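Local coordinates for imelysin (Bacteroides ovatus ATCC 8483, PDB 3OYV), which probably takes part in bacterial iron uptake as an imelysin-like, metal-binding protein of the outer membrane, at residues S73-I78 with N147-V152; S49-E54 with V293-L298; Q314-Q319 with E348-K353. All blocks are in the same frame, centred on the assembly; numbering follows the deposited sequence.

Overall arrangement
The three contacts are spread along a largely helical single chain and do not touch one another. Contact 1 joins helix 71-102 to the start of helix 149-156 and is nested inside the long, mostly helical chain excursion that contact 2 closes between residues 49-54 and 293-298; their centres lie about 23 Å apart. Contact 3, between the ends of helices 309-316 and 343-351, opens after contact 2 has closed, with its centre about 31 Å away. Contacts 1 and 3 fall on opposite sides of the chain's centre, their own centres about 43 Å apart. Contact 2 ties an early part of the imelysin chain to a late one, and helix 21-47 borders both contacts 2 and 3.

Contact 1 (S73-I78 with N147-V152); sequences SCVEEI and NSLSTV
Val75, in the first turns of helix 71-102, faces Leu149, the first residue of helix 149-156, across 8.7 Å, the shortest CA to CA distance between the two segments. Both side chains leave their helices toward the other segment and meet tip to tip, with Val75 CG1 3.7 Å from Leu149 CD2. The torsions account for this: Val75 places CG1 anti to its backbone N (chi1 166°), while Leu149 carries CG beside its own N (chi1 -76°), from where its two methyls fork toward helix 71-102. The other branch of Leu149, CD1, turns to the next turn of that helix and lies 4.4 Å from Ile78 CG2, a looser touch. One leucine therefore spans two residues three apart on the same helical face. All three are buried, yet the two segments cover just 109 Å² between them, so this is a small apolar meeting point.

The start of the second helix is fixed by Ser148 at the N-cap. Its OG accepts from Thr151 N over 3.1 Å at an N-H...O angle of 160°, and the backbone Val152 N bonds to Ser148 O. Ser148 OG and Thr151 OG1 also both bond to Asn145 O, tying the cap to the chain just before it.

Ile213 of helix 189-214 packs on both Val75 and Leu149, while Tyr136 of helix 121-137 touches Leu149 and Tyr233 of helix 223-261 touches Ile78. The arrangement is that of a helix-bundle core, in which an N-capped short helix inserts its first leucine between the longer helices of the imelysin fold.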
ATOM      1  N   SER A  73      11.553  21.393   4.463  1.00 15.24           N
ATOM      2  CA  SER A  73      10.793  20.569   5.407  0.60 15.96           C
ATOM      3  C   SER A  73       9.932  19.528   4.673  1.00 14.90           C
ATOM      4  O   SER A  73       9.873  18.344   5.049  1.00 17.08           O
ATOM      5  CB  SER A  73       9.896  21.465   6.256  0.60 16.43           C
ATOM      6  OG  SER A  73       9.208  20.709   7.232  0.60 20.30           O
ATOM      7  N   CYS A  74       9.274  19.978   3.607  1.00 14.25           N
ATOM      8  CA  CYS A  74       8.484  19.062   2.788  1.00 13.24           C
ATOM      9  C   CYS A  74       9.366  17.954   2.226  1.00 11.62           C
ATOM     10  O   CYS A  74       9.014  16.773   2.266  1.00 12.35           O
ATOM     11  CB  CYS A  74       7.851  19.777   1.596  1.00 12.79           C
ATOM     12  SG  CYS A  74       6.629  20.996   2.035  1.00 14.89           S
ATOM     13  N   VAL A  75      10.537  18.320   1.691  1.00 12.24           N
ATOM     14  CA  VAL A  75      11.401  17.344   1.028  1.00 13.12           C
ATOM     15  C   VAL A  75      12.033  16.349   2.018  1.00 12.88           C
ATOM     16  O   VAL A  75      12.167  15.169   1.718  1.00 13.85           O
ATOM     17  CB  VAL A  75      12.450  18.056   0.138  1.00 12.92           C
ATOM     18  CG1 VAL A  75      13.575  17.123  -0.310  1.00 14.58           C
ATOM     19  CG2 VAL A  75      11.738  18.690  -1.057  1.00 13.30           C
ATOM     20  N   GLU A  76      12.347  16.825   3.224  1.00 13.88           N
ATOM     21  CA  GLU A  76      12.821  15.938   4.270  1.00 15.36           C
ATOM     22  C   GLU A  76      11.736  14.916   4.623  1.00 15.13           C
ATOM     23  O   GLU A  76      12.049  13.751   4.817  1.00 15.62           O
ATOM     24  CB  GLU A  76      13.271  16.750   5.478  1.00 16.45           C
ATOM     25  CG  GLU A  76      14.606  17.471   5.198  1.00 17.64           C
ATOM     26  CD  GLU A  76      15.069  18.427   6.286  1.00 23.10           C
ATOM     27  OE1 GLU A  76      14.252  18.875   7.118  1.00 27.22           O
ATOM     28  OE2 GLU A  76      16.285  18.776   6.253  1.00 25.38           O
ATOM     29  N   GLU A  77      10.472  15.345   4.656  1.00 14.71           N
ATOM     30  CA  GLU A  77       9.368  14.424   4.914  1.00 13.96           C
ATOM     31  C   GLU A  77       9.263  13.420   3.755  1.00 13.94           C
ATOM     32  O   GLU A  77       9.128  12.224   3.978  1.00 14.69           O
ATOM     33  CB  GLU A  77       8.043  15.177   5.100  1.00 14.61           C
ATOM     34  CG  GLU A  77       6.832  14.275   5.410  1.00 14.12           C
ATOM     35  CD  GLU A  77       6.864  13.671   6.804  1.00 15.62           C
ATOM     36  OE1 GLU A  77       7.756  13.995   7.627  1.00 20.67           O
ATOM     37  OE2 GLU A  77       5.987  12.841   7.109  1.00 18.87           O
ATOM     38  N   ILE A  78       9.346  13.931   2.527  1.00 12.30           N
ATOM     39  CA  ILE A  78       9.287  13.048   1.350  1.00 11.82           C
ATOM     40  C   ILE A  78      10.358  11.944   1.433  1.00 11.93           C
ATOM     41  O   ILE A  78      10.085  10.749   1.257  1.00 12.08           O
ATOM     42  CB  ILE A  78       9.429  13.816   0.015  1.00 11.29           C
ATOM     43  CG1 ILE A  78       8.199  14.696  -0.196  1.00 11.07           C
ATOM     44  CG2 ILE A  78       9.740  12.883  -1.156  1.00 11.06           C
ATOM     45  CD1 ILE A  78       8.343  15.729  -1.307  1.00 13.28           C
ATOM     46  N   ASN A 147      11.245  18.457 -13.097  1.00 11.02           N
ATOM     47  CA  ASN A 147      11.054  18.983 -11.748  1.00 11.46           C
ATOM     48  C   ASN A 147      10.972  17.825 -10.755  1.00 12.14           C
ATOM     49  O   ASN A 147       9.944  17.462 -10.265  1.00 15.31           O
ATOM     50  CB  ASN A 147       9.832  19.876 -11.699  1.00 12.14           C
ATOM     51  CG  ASN A 147      10.011  21.148 -12.488  1.00 14.72           C
ATOM     52  OD1 ASN A 147       9.270  21.409 -13.436  1.00 19.16           O
ATOM     53  ND2 ASN A 147      10.984  21.903 -12.130  1.00 12.95           N
ATOM     54  N   SER A 148      12.105  17.215 -10.485  1.00 14.24           N
ATOM     55  CA  SER A 148      12.186  16.062  -9.582  1.00 13.51           C
ATOM     56  C   SER A 148      13.432  16.170  -8.731  1.00 13.09           C
ATOM     57  O   SER A 148      14.399  16.827  -9.121  1.00 13.83           O
ATOM     58  CB  SER A 148      12.215  14.764 -10.376  1.00 13.91           C
ATOM     59  OG  SER A 148      13.414  14.637 -11.149  1.00 13.38           O
ATOM     60  N   LEU A 149      13.426  15.455  -7.605  1.00 11.85           N
ATOM     61  CA  LEU A 149      14.613  15.347  -6.790  1.00 13.53           C
ATOM     62  C   LEU A 149      15.732  14.771  -7.629  1.00 12.58           C
ATOM     63  O   LEU A 149      16.867  15.216  -7.514  1.00 14.11           O
ATOM     64  CB  LEU A 149      14.367  14.457  -5.569  1.00 15.44           C
ATOM     65  CG  LEU A 149      13.562  15.030  -4.414  1.00 15.46           C
ATOM     66  CD1 LEU A 149      13.368  13.954  -3.334  1.00 20.70           C
ATOM     67  CD2 LEU A 149      14.266  16.278  -3.848  1.00 18.48           C
ATOM     68  N   SER A 150      15.446  13.758  -8.442  1.00 11.72           N
ATOM     69  CA  SER A 150      16.502  13.155  -9.266  1.00 12.61           C
ATOM     70  C   SER A 150      17.200  14.190 -10.149  1.00 13.19           C
ATOM     71  O   SER A 150      18.436  14.211 -10.201  1.00 14.40           O
ATOM     72  CB  SER A 150      15.942  12.041 -10.123  1.00 12.88           C
ATOM     73  OG  SER A 150      16.946  11.384 -10.902  1.00 13.34           O
ATOM     74  N   THR A 151      16.437  15.066 -10.799  1.00 11.82           N
ATOM     75  CA  THR A 151      17.061  16.068 -11.656  1.00 12.29           C
ATOM     76  C   THR A 151      17.893  17.052 -10.861  1.00 12.46           C
ATOM     77  O   THR A 151      19.000  17.411 -11.289  1.00 14.37           O
ATOM     78  CB  THR A 151      15.990  16.765 -12.508  1.00 12.60           C
ATOM     79  OG1 THR A 151      15.414  15.785 -13.385  1.00 13.84           O
ATOM     80  CG2 THR A 151      16.550  17.936 -13.341  1.00 14.59           C
ATOM     81  N   VAL A 152      17.407  17.464  -9.696  1.00 12.20           N
ATOM     82  CA  VAL A 152      18.155  18.374  -8.825  1.00 13.36           C
ATOM     83  C   VAL A 152      19.471  17.739  -8.361  1.00 14.06           C
ATOM     84  O   VAL A 152      20.533  18.374  -8.422  1.00 15.76           O
ATOM     85  CB  VAL A 152      17.324  18.833  -7.623  1.00 13.08           C
ATOM     86  CG1 VAL A 152      18.157  19.592  -6.606  1.00 14.38           C
ATOM     87  CG2 VAL A 152      16.117  19.693  -8.059  1.00 13.47           C
TER

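Contact 2 (S49-E54 with V293-L298); sequences SYKGGE and VDEMGL
Tyr50 and Glu295 meet through their polar ends, each carried by a type I' beta turn, Tyr50 to Gly53 and Glu295 to Leu298. The phenol OH donates to Glu295 OE1 over 2.6 Å, a short bond met on the syn side of the carboxylate and only 16° out of its plane. Ring and carboxylate are turned 49° against each other, and OE1 sits at the ring edge, near CE1. Tyr50 reaches this position with CG anti to its backbone N (chi1 176°), while Glu295 extends its chain beyond CG from the opposite direction.

Lys51 forms the next shell. Its CD lies over one face of the Tyr50 ring, 3.7 Å above the plane and offset toward the rim, and its NZ gives a weak bond to Tyr50 OH. At 4.3 Å from Glu295 OE1, Lys51 NZ is too far for a salt bridge, but the opposite charges are likely to favour the carboxylate form. A water links the two, accepting from Lys51 NZ at 3.2 Å and donating weakly to Glu295 OE1. A phenylalanine in place of Tyr50 would probably leave Glu295 OE1 without its direct donor from the facing turn, and the two loops less firmly joined.

Farther out, the Tyr56 ring meets that of Tyr50 edge-to-face, and Leu59 of helix 56-62 packs on Tyr50. Ser49 OG braces the first turn, donating to a lone pair of Gly53 O over 2.7 Å, in the carbonyl plane.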
ATOM      1  N   SER A  49     -10.506  19.297   0.118  1.00 15.33           N
ATOM      2  CA  SER A  49     -10.571  19.982   1.400  1.00 16.78           C
ATOM      3  C   SER A  49     -10.114  19.104   2.526  1.00 16.28           C
ATOM      4  O   SER A  49     -10.630  17.998   2.708  1.00 17.64           O
ATOM      5  CB  SER A  49     -12.008  20.449   1.651  1.00 17.75           C
ATOM      6  OG  SER A  49     -12.164  21.074   2.921  1.00 19.76           O
ATOM      7  N   TYR A  50      -9.142  19.598   3.288  1.00 16.61           N
ATOM      8  CA  TYR A  50      -8.639  18.937   4.458  1.00 16.90           C
ATOM      9  C   TYR A  50      -9.247  19.598   5.669  1.00 20.99           C
ATOM     10  O   TYR A  50      -8.999  20.778   5.921  1.00 21.26           O
ATOM     11  CB  TYR A  50      -7.121  19.059   4.465  1.00 16.89           C
ATOM     12  CG  TYR A  50      -6.424  18.511   5.651  1.00 15.63           C
ATOM     13  CD1 TYR A  50      -6.405  17.140   5.902  1.00 17.51           C
ATOM     14  CD2 TYR A  50      -5.713  19.349   6.495  1.00 18.03           C
ATOM     15  CE1 TYR A  50      -5.708  16.613   6.965  1.00 17.50           C
ATOM     16  CE2 TYR A  50      -5.020  18.840   7.574  1.00 21.13           C
ATOM     17  CZ  TYR A  50      -5.028  17.479   7.823  1.00 20.31           C
ATOM     18  OH  TYR A  50      -4.334  17.002   8.896  1.00 23.43           O
ATOM     19  N   LYS A  51     -10.056  18.822   6.383  1.00 21.87           N
ATOM     20  CA  LYS A  51     -10.726  19.263   7.611  1.00 24.68           C
ATOM     21  C   LYS A  51     -11.487  20.546   7.395  1.00 25.94           C
ATOM     22  O   LYS A  51     -11.415  21.458   8.211  1.00 29.64           O
ATOM     23  CB  LYS A  51      -9.662  19.423   8.690  1.00 24.14           C
ATOM     24  CG  LYS A  51      -9.056  18.121   9.142  1.00 31.80           C
ATOM     25  CD  LYS A  51      -7.865  18.375  10.031  1.00 35.70           C
ATOM     26  CE  LYS A  51      -7.455  17.124  10.766  1.00 37.40           C
ATOM     27  NZ  LYS A  51      -6.328  17.419  11.698  1.00 39.64           N
ATOM     28  N   GLY A  52     -12.221  20.619   6.295  1.00 25.98           N
ATOM     29  CA  GLY A  52     -13.040  21.782   5.985  1.00 26.19           C
ATOM     30  C   GLY A  52     -12.341  23.000   5.418  1.00 26.33           C
ATOM     31  O   GLY A  52     -13.016  23.948   5.005  1.00 27.31           O
ATOM     32  N   GLY A  53     -11.004  22.966   5.337  1.00 22.96           N
ATOM     33  CA  GLY A  53     -10.230  24.074   4.812  1.00 22.59           C
ATOM     34  C   GLY A  53      -9.680  23.761   3.429  1.00 21.02           C
ATOM     35  O   GLY A  53     -10.279  22.997   2.671  1.00 22.01           O
ATOM     36  N   GLU A  54      -8.558  24.385   3.090  1.00 20.41           N
ATOM     37  CA  GLU A  54      -7.892  24.157   1.808  1.00 18.97           C
ATOM     38  C   GLU A  54      -7.534  22.681   1.723  1.00 16.49           C
ATOM     39  O   GLU A  54      -7.403  21.999   2.734  1.00 15.57           O
ATOM     40  CB  GLU A  54      -6.601  25.009   1.647  1.00 18.05           C
ATOM     41  CG  GLU A  54      -5.542  24.688   2.655  1.00 18.98           C
ATOM     42  CD  GLU A  54      -4.257  25.518   2.509  1.00 20.77           C
ATOM     43  OE1 GLU A  54      -4.081  26.206   1.476  1.00 23.68           O
ATOM     44  OE2 GLU A  54      -3.412  25.413   3.434  1.00 21.89           O
ATOM     45  N   VAL A 293      -3.426   9.991   5.194  1.00 11.83           N
ATOM     46  CA  VAL A 293      -3.461   8.526   5.334  1.00 11.54           C
ATOM     47  C   VAL A 293      -2.855   8.079   6.678  1.00 11.82           C
ATOM     48  O   VAL A 293      -3.150   6.991   7.150  1.00 13.91           O
ATOM     49  CB  VAL A 293      -2.740   7.813   4.156  1.00 11.29           C
ATOM     50  CG1 VAL A 293      -1.199   7.954   4.311  1.00 12.10           C
ATOM     51  CG2 VAL A 293      -3.176   6.339   4.030  1.00 13.09           C
ATOM     52  N   ASP A 294      -2.019   8.933   7.279  1.00 13.25           N
ATOM     53  CA  ASP A 294      -1.316   8.618   8.520  1.00 14.78           C
ATOM     54  C   ASP A 294      -1.993   9.264   9.722  1.00 16.32           C
ATOM     55  O   ASP A 294      -1.355   9.429  10.774  1.00 20.35           O
ATOM     56  CB  ASP A 294       0.134   9.116   8.391  1.00 16.14           C
ATOM     57  CG  ASP A 294       1.053   8.667   9.511  1.00 19.69           C
ATOM     58  OD1 ASP A 294       0.999   7.473   9.896  1.00 24.52           O
ATOM     59  OD2 ASP A 294       1.888   9.522   9.938  1.00 24.08           O
ATOM     60  N   GLU A 295      -3.267   9.645   9.567  1.00 14.75           N
ATOM     61  CA  GLU A 295      -4.073  10.281  10.616  1.00 16.45           C
ATOM     62  C   GLU A 295      -5.363   9.505  10.833  1.00 16.54           C
ATOM     63  O   GLU A 295      -5.889   8.834   9.925  1.00 16.41           O
ATOM     64  CB  GLU A 295      -4.386  11.718  10.219  1.00 18.25           C
ATOM     65  CG  GLU A 295      -3.122  12.602  10.107  1.00 18.32           C
ATOM     66  CD  GLU A 295      -3.313  13.988   9.499  1.00 19.93           C
ATOM     67  OE1 GLU A 295      -4.444  14.416   9.179  1.00 23.36           O
ATOM     68  OE2 GLU A 295      -2.271  14.679   9.349  1.00 26.99           O
HETATM   69  N   MSE A 296      -5.866   9.577  12.067  1.00 18.35           N
HETATM   70  CA  MSE A 296      -7.189   9.063  12.417  0.60 19.34           C
HETATM   71  C   MSE A 296      -7.314   7.577  12.088  1.00 17.27           C
HETATM   72  O   MSE A 296      -8.400   7.081  11.851  1.00 18.61           O
HETATM   73  CB  MSE A 296      -8.284   9.856  11.700  0.60 21.20           C
HETATM   74  CG  MSE A 296      -8.118  11.374  11.762  0.60 28.27           C
HETATM   75 SE   MSE A 296      -9.759  12.354  11.372  0.60 43.12          SE
HETATM   76  CE  MSE A 296      -9.788  12.355   9.424  0.60 41.41           C
ATOM     77  N   GLY A 297      -6.203   6.862  12.112  1.00 17.46           N
ATOM     78  CA  GLY A 297      -6.188   5.422  11.842  1.00 15.66           C
ATOM     79  C   GLY A 297      -6.578   5.025  10.420  1.00 15.16           C
ATOM     80  O   GLY A 297      -6.913   3.872  10.166  1.00 15.89           O
ATOM     81  N   LEU A 298      -6.458   5.947   9.472  1.00 14.85           N
ATOM     82  CA  LEU A 298      -6.866   5.645   8.100  1.00 13.40           C
ATOM     83  C   LEU A 298      -6.092   4.474   7.488  1.00 12.89           C
ATOM     84  O   LEU A 298      -6.701   3.588   6.874  1.00 13.37           O
ATOM     85  CB  LEU A 298      -6.804   6.922   7.272  1.00 13.70           C
ATOM     86  CG  LEU A 298      -7.472   6.868   5.896  1.00 13.84           C
ATOM     87  CD1 LEU A 298      -8.871   6.192   5.910  1.00 17.82           C
ATOM     88  CD2 LEU A 298      -7.521   8.251   5.254  1.00 15.11           C
TER
HETATM   89  O   HOH W   1      -5.711  14.359  12.310  1.00 41.61           O

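Contact 3 (Q314-Q319 with E348-K353); sequences QILNSQ and EFLLYK
Leu316, in the last turn of helix 309-316, closes on Leu350 near the end of helix 343-351, and these two leucines carry the tight part of the contact. Leu350 presents a single methyl, CD2, which lies 3.7 Å from Leu316 CD1 and 3.8 Å from Leu316 CD2, so that one branch is seated against both prongs of the opposing fork. The two side chains cross obliquely. With CG anti to the carbonyl carbon in both (chi1 -67° in Leu316, -66° in Leu350), each leucine sends its methyls toward the other helix. The backbones remain well apart, 9.6 Å between the CA atoms of the same pair, which means that side chains alone span the gap.

Phe349 adds a looser touch: Leu316 CD1 stands 4.4 Å from Phe349 CE1, at the ring edge and near its plane rather than over a face. All three residues are buried, but the two segments together cover no more than 93 Å².

Past Leu316 the chain turns toward solvent, where Asn317 and Gln319 are exposed. Ser318 orders this side: its OG donates to Ile315 O over 2.8 Å, tilted 19° from the carbonyl plane, and the same oxygen also accepts from Ser318 N. Ser318 OG further caps Trp321 N, so one hydroxyl links the end of one helix to the start of helix 319-323.

Helix 21-47 lies against both partners, with Trp24 on Leu316 and Met28 on Leu350, and Trp24 NE1 bonds to Leu350 O. Ile14 of the N-terminal loop touches Leu316 and Phe349, while the Tyr117 ring packs edge-to-face with that of Phe349. Directly after Leu351 the chain enters strand 352-353, which pairs antiparallel with strand 356-357.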
ATOM      1  N   GLN A 314     -15.600 -16.479  12.286  1.00 15.23           N
ATOM      2  CA  GLN A 314     -16.781 -16.360  13.161  0.60 15.56           C
ATOM      3  C   GLN A 314     -17.852 -15.479  12.510  1.00 15.66           C
ATOM      4  O   GLN A 314     -19.047 -15.813  12.525  1.00 16.04           O
ATOM      5  CB  GLN A 314     -16.393 -15.814  14.533  0.60 16.88           C
ATOM      6  CG  GLN A 314     -15.580 -16.768  15.394  0.60 17.62           C
ATOM      7  CD  GLN A 314     -15.116 -16.137  16.696  0.60 28.85           C
ATOM      8  OE1 GLN A 314     -15.165 -14.913  16.870  0.60 32.18           O
ATOM      9  NE2 GLN A 314     -14.650 -16.973  17.618  0.60 34.03           N
ATOM     10  N   ILE A 315     -17.439 -14.369  11.911  1.00 13.84           N
ATOM     11  CA  ILE A 315     -18.362 -13.508  11.130  1.00 13.77           C
ATOM     12  C   ILE A 315     -19.047 -14.296  10.005  1.00 13.58           C
ATOM     13  O   ILE A 315     -20.276 -14.222   9.810  1.00 13.88           O
ATOM     14  CB  ILE A 315     -17.595 -12.266  10.580  1.00 13.80           C
ATOM     15  CG1 ILE A 315     -17.365 -11.279  11.733  1.00 14.54           C
ATOM     16  CG2 ILE A 315     -18.359 -11.616   9.397  1.00 12.98           C
ATOM     17  CD1 ILE A 315     -16.252 -10.234  11.486  1.00 15.31           C
ATOM     18  N   LEU A 316     -18.260 -15.075   9.259  1.00 12.20           N
ATOM     19  CA  LEU A 316     -18.799 -15.800   8.127  1.00 12.36           C
ATOM     20  C   LEU A 316     -19.773 -16.885   8.558  1.00 13.01           C
ATOM     21  O   LEU A 316     -20.682 -17.227   7.804  1.00 13.55           O
ATOM     22  CB  LEU A 316     -17.673 -16.383   7.276  1.00 12.66           C
ATOM     23  CG  LEU A 316     -16.816 -15.328   6.561  1.00 13.21           C
ATOM     24  CD1 LEU A 316     -15.551 -16.026   5.943  1.00 13.92           C
ATOM     25  CD2 LEU A 316     -17.629 -14.601   5.488  1.00 14.85           C
ATOM     26  N   ASN A 317     -19.570 -17.432   9.750  1.00 14.23           N
ATOM     27  CA  ASN A 317     -20.470 -18.426  10.326  1.00 14.11           C
ATOM     28  C   ASN A 317     -21.620 -17.857  11.141  1.00 15.14           C
ATOM     29  O   ASN A 317     -22.464 -18.621  11.639  1.00 17.35           O
ATOM     30  CB  ASN A 317     -19.657 -19.436  11.152  1.00 15.04           C
ATOM     31  CG  ASN A 317     -18.894 -20.385  10.290  1.00 17.06           C
ATOM     32  OD1 ASN A 317     -19.376 -20.835   9.250  1.00 20.04           O
ATOM     33  ND2 ASN A 317     -17.672 -20.701  10.705  1.00 20.32           N
ATOM     34  N   SER A 318     -21.689 -16.540  11.248  1.00 14.50           N
ATOM     35  CA  SER A 318     -22.689 -15.917  12.109  1.00 14.14           C
ATOM     36  C   SER A 318     -24.045 -15.781  11.437  1.00 14.90           C
ATOM     37  O   SER A 318     -24.159 -15.465  10.241  1.00 16.54           O
ATOM     38  CB  SER A 318     -22.246 -14.538  12.601  1.00 16.76           C
ATOM     39  OG  SER A 318     -22.293 -13.571  11.578  1.00 16.95           O
ATOM     40  N   GLN A 319     -25.086 -15.982  12.244  1.00 13.13           N
ATOM     41  CA  GLN A 319     -26.439 -15.824  11.747  0.60 14.21           C
ATOM     42  C   GLN A 319     -26.754 -14.345  11.518  1.00 12.57           C
ATOM     43  O   GLN A 319     -27.514 -14.002  10.617  1.00 13.46           O
ATOM     44  CB  GLN A 319     -27.451 -16.469  12.704  0.60 16.34           C
ATOM     45  CG  GLN A 319     -28.819 -16.699  12.097  0.60 20.29           C
ATOM     46  CD  GLN A 319     -28.825 -17.760  11.012  0.60 22.97           C
ATOM     47  OE1 GLN A 319     -28.326 -18.863  11.212  0.60 28.67           O
ATOM     48  NE2 GLN A 319     -29.389 -17.430   9.857  0.60 20.38           N
ATOM     49  N   GLU A 348      -9.076  -9.596   0.534  1.00  8.78           N
ATOM     50  CA  GLU A 348      -8.218 -10.613  -0.064  1.00  9.55           C
ATOM     51  C   GLU A 348      -8.545 -12.026   0.467  1.00  9.32           C
ATOM     52  O   GLU A 348      -8.661 -12.991  -0.300  1.00 10.16           O
ATOM     53  CB  GLU A 348      -6.736 -10.258   0.210  1.00  9.28           C
ATOM     54  CG  GLU A 348      -5.711 -11.066  -0.571  1.00  9.40           C
ATOM     55  CD  GLU A 348      -4.305 -10.923   0.014  1.00 10.54           C
ATOM     56  OE1 GLU A 348      -4.153 -10.310   1.081  1.00 11.26           O
ATOM     57  OE2 GLU A 348      -3.379 -11.493  -0.593  1.00 11.30           O
ATOM     58  N   PHE A 349      -8.678 -12.121   1.792  1.00 10.40           N
ATOM     59  CA  PHE A 349      -9.033 -13.407   2.442  1.00 10.98           C
ATOM     60  C   PHE A 349     -10.341 -13.975   1.887  1.00 10.39           C
ATOM     61  O   PHE A 349     -10.478 -15.174   1.694  1.00 12.14           O
ATOM     62  CB  PHE A 349      -9.162 -13.138   3.943  1.00 11.72           C
ATOM     63  CG  PHE A 349      -9.561 -14.331   4.785  1.00 13.20           C
ATOM     64  CD1 PHE A 349     -10.876 -14.713   4.910  1.00 13.20           C
ATOM     65  CD2 PHE A 349      -8.630 -14.974   5.569  1.00 17.57           C
ATOM     66  CE1 PHE A 349     -11.213 -15.790   5.704  1.00 12.11           C
ATOM     67  CE2 PHE A 349      -8.987 -16.034   6.388  1.00 19.38           C
ATOM     68  CZ  PHE A 349     -10.267 -16.444   6.430  1.00 16.29           C
ATOM     69  N   LEU A 350     -11.290 -13.081   1.663  1.00  9.98           N
ATOM     70  CA  LEU A 350     -12.636 -13.420   1.189  1.00  9.68           C
ATOM     71  C   LEU A 350     -12.698 -13.782  -0.283  1.00  9.79           C
ATOM     72  O   LEU A 350     -13.654 -14.432  -0.713  1.00 11.78           O
ATOM     73  CB  LEU A 350     -13.600 -12.270   1.529  1.00 10.26           C
ATOM     74  CG  LEU A 350     -13.862 -11.996   3.028  1.00 11.09           C
ATOM     75  CD1 LEU A 350     -14.609 -10.654   3.219  1.00 12.09           C
ATOM     76  CD2 LEU A 350     -14.584 -13.184   3.717  1.00 13.22           C
ATOM     77  N   LEU A 351     -11.665 -13.392  -1.048  1.00  9.14           N
ATOM     78  CA  LEU A 351     -11.629 -13.595  -2.483  1.00  9.55           C
ATOM     79  C   LEU A 351     -10.689 -14.704  -2.964  1.00  9.71           C
ATOM     80  O   LEU A 351     -10.890 -15.244  -4.048  1.00 10.34           O
ATOM     81  CB  LEU A 351     -11.266 -12.289  -3.208  1.00  9.65           C
ATOM     82  CG  LEU A 351     -12.305 -11.185  -3.153  1.00  9.01           C
ATOM     83  CD1 LEU A 351     -11.741  -9.918  -3.811  1.00 10.78           C
ATOM     84  CD2 LEU A 351     -13.620 -11.638  -3.830  1.00 10.23           C
ATOM     85  N   TYR A 352      -9.634 -14.974  -2.191  1.00 10.31           N
ATOM     86  CA  TYR A 352      -8.562 -15.865  -2.580  1.00 10.57           C
ATOM     87  C   TYR A 352      -8.334 -16.987  -1.580  1.00 10.09           C
ATOM     88  O   TYR A 352      -8.576 -16.806  -0.376  1.00 12.77           O
ATOM     89  CB  TYR A 352      -7.260 -15.095  -2.647  1.00 11.09           C
ATOM     90  CG  TYR A 352      -7.099 -14.111  -3.772  1.00 11.43           C
ATOM     91  CD1 TYR A 352      -6.555 -14.492  -4.978  1.00 11.29           C
ATOM     92  CD2 TYR A 352      -7.415 -12.760  -3.585  1.00 11.30           C
ATOM     93  CE1 TYR A 352      -6.333 -13.553  -5.983  1.00 11.06           C
ATOM     94  CE2 TYR A 352      -7.228 -11.836  -4.587  1.00 10.34           C
ATOM     95  CZ  TYR A 352      -6.662 -12.230  -5.774  1.00  9.83           C
ATOM     96  OH  TYR A 352      -6.449 -11.269  -6.731  1.00 13.73           O
ATOM     97  N   LYS A 353      -7.819 -18.097  -2.090  1.00 11.38           N
ATOM     98  CA  LYS A 353      -7.286 -19.113  -1.220  1.00 14.69           C
ATOM     99  C   LYS A 353      -6.062 -19.731  -1.879  1.00 13.59           C
ATOM    100  O   LYS A 353      -6.125 -20.203  -3.016  1.00 14.13           O
ATOM    101  CB  LYS A 353      -8.367 -20.137  -0.938  1.00 16.64           C
ATOM    102  CG  LYS A 353      -7.893 -21.202   0.055  1.00 19.10           C
ATOM    103  CD  LYS A 353      -8.972 -22.158   0.431  1.00 23.38           C
ATOM    104  CE  LYS A 353      -8.534 -23.058   1.560  1.00 27.47           C
ATOM    105  NZ  LYS A 353      -9.542 -24.132   1.795  1.00 27.37           N
TER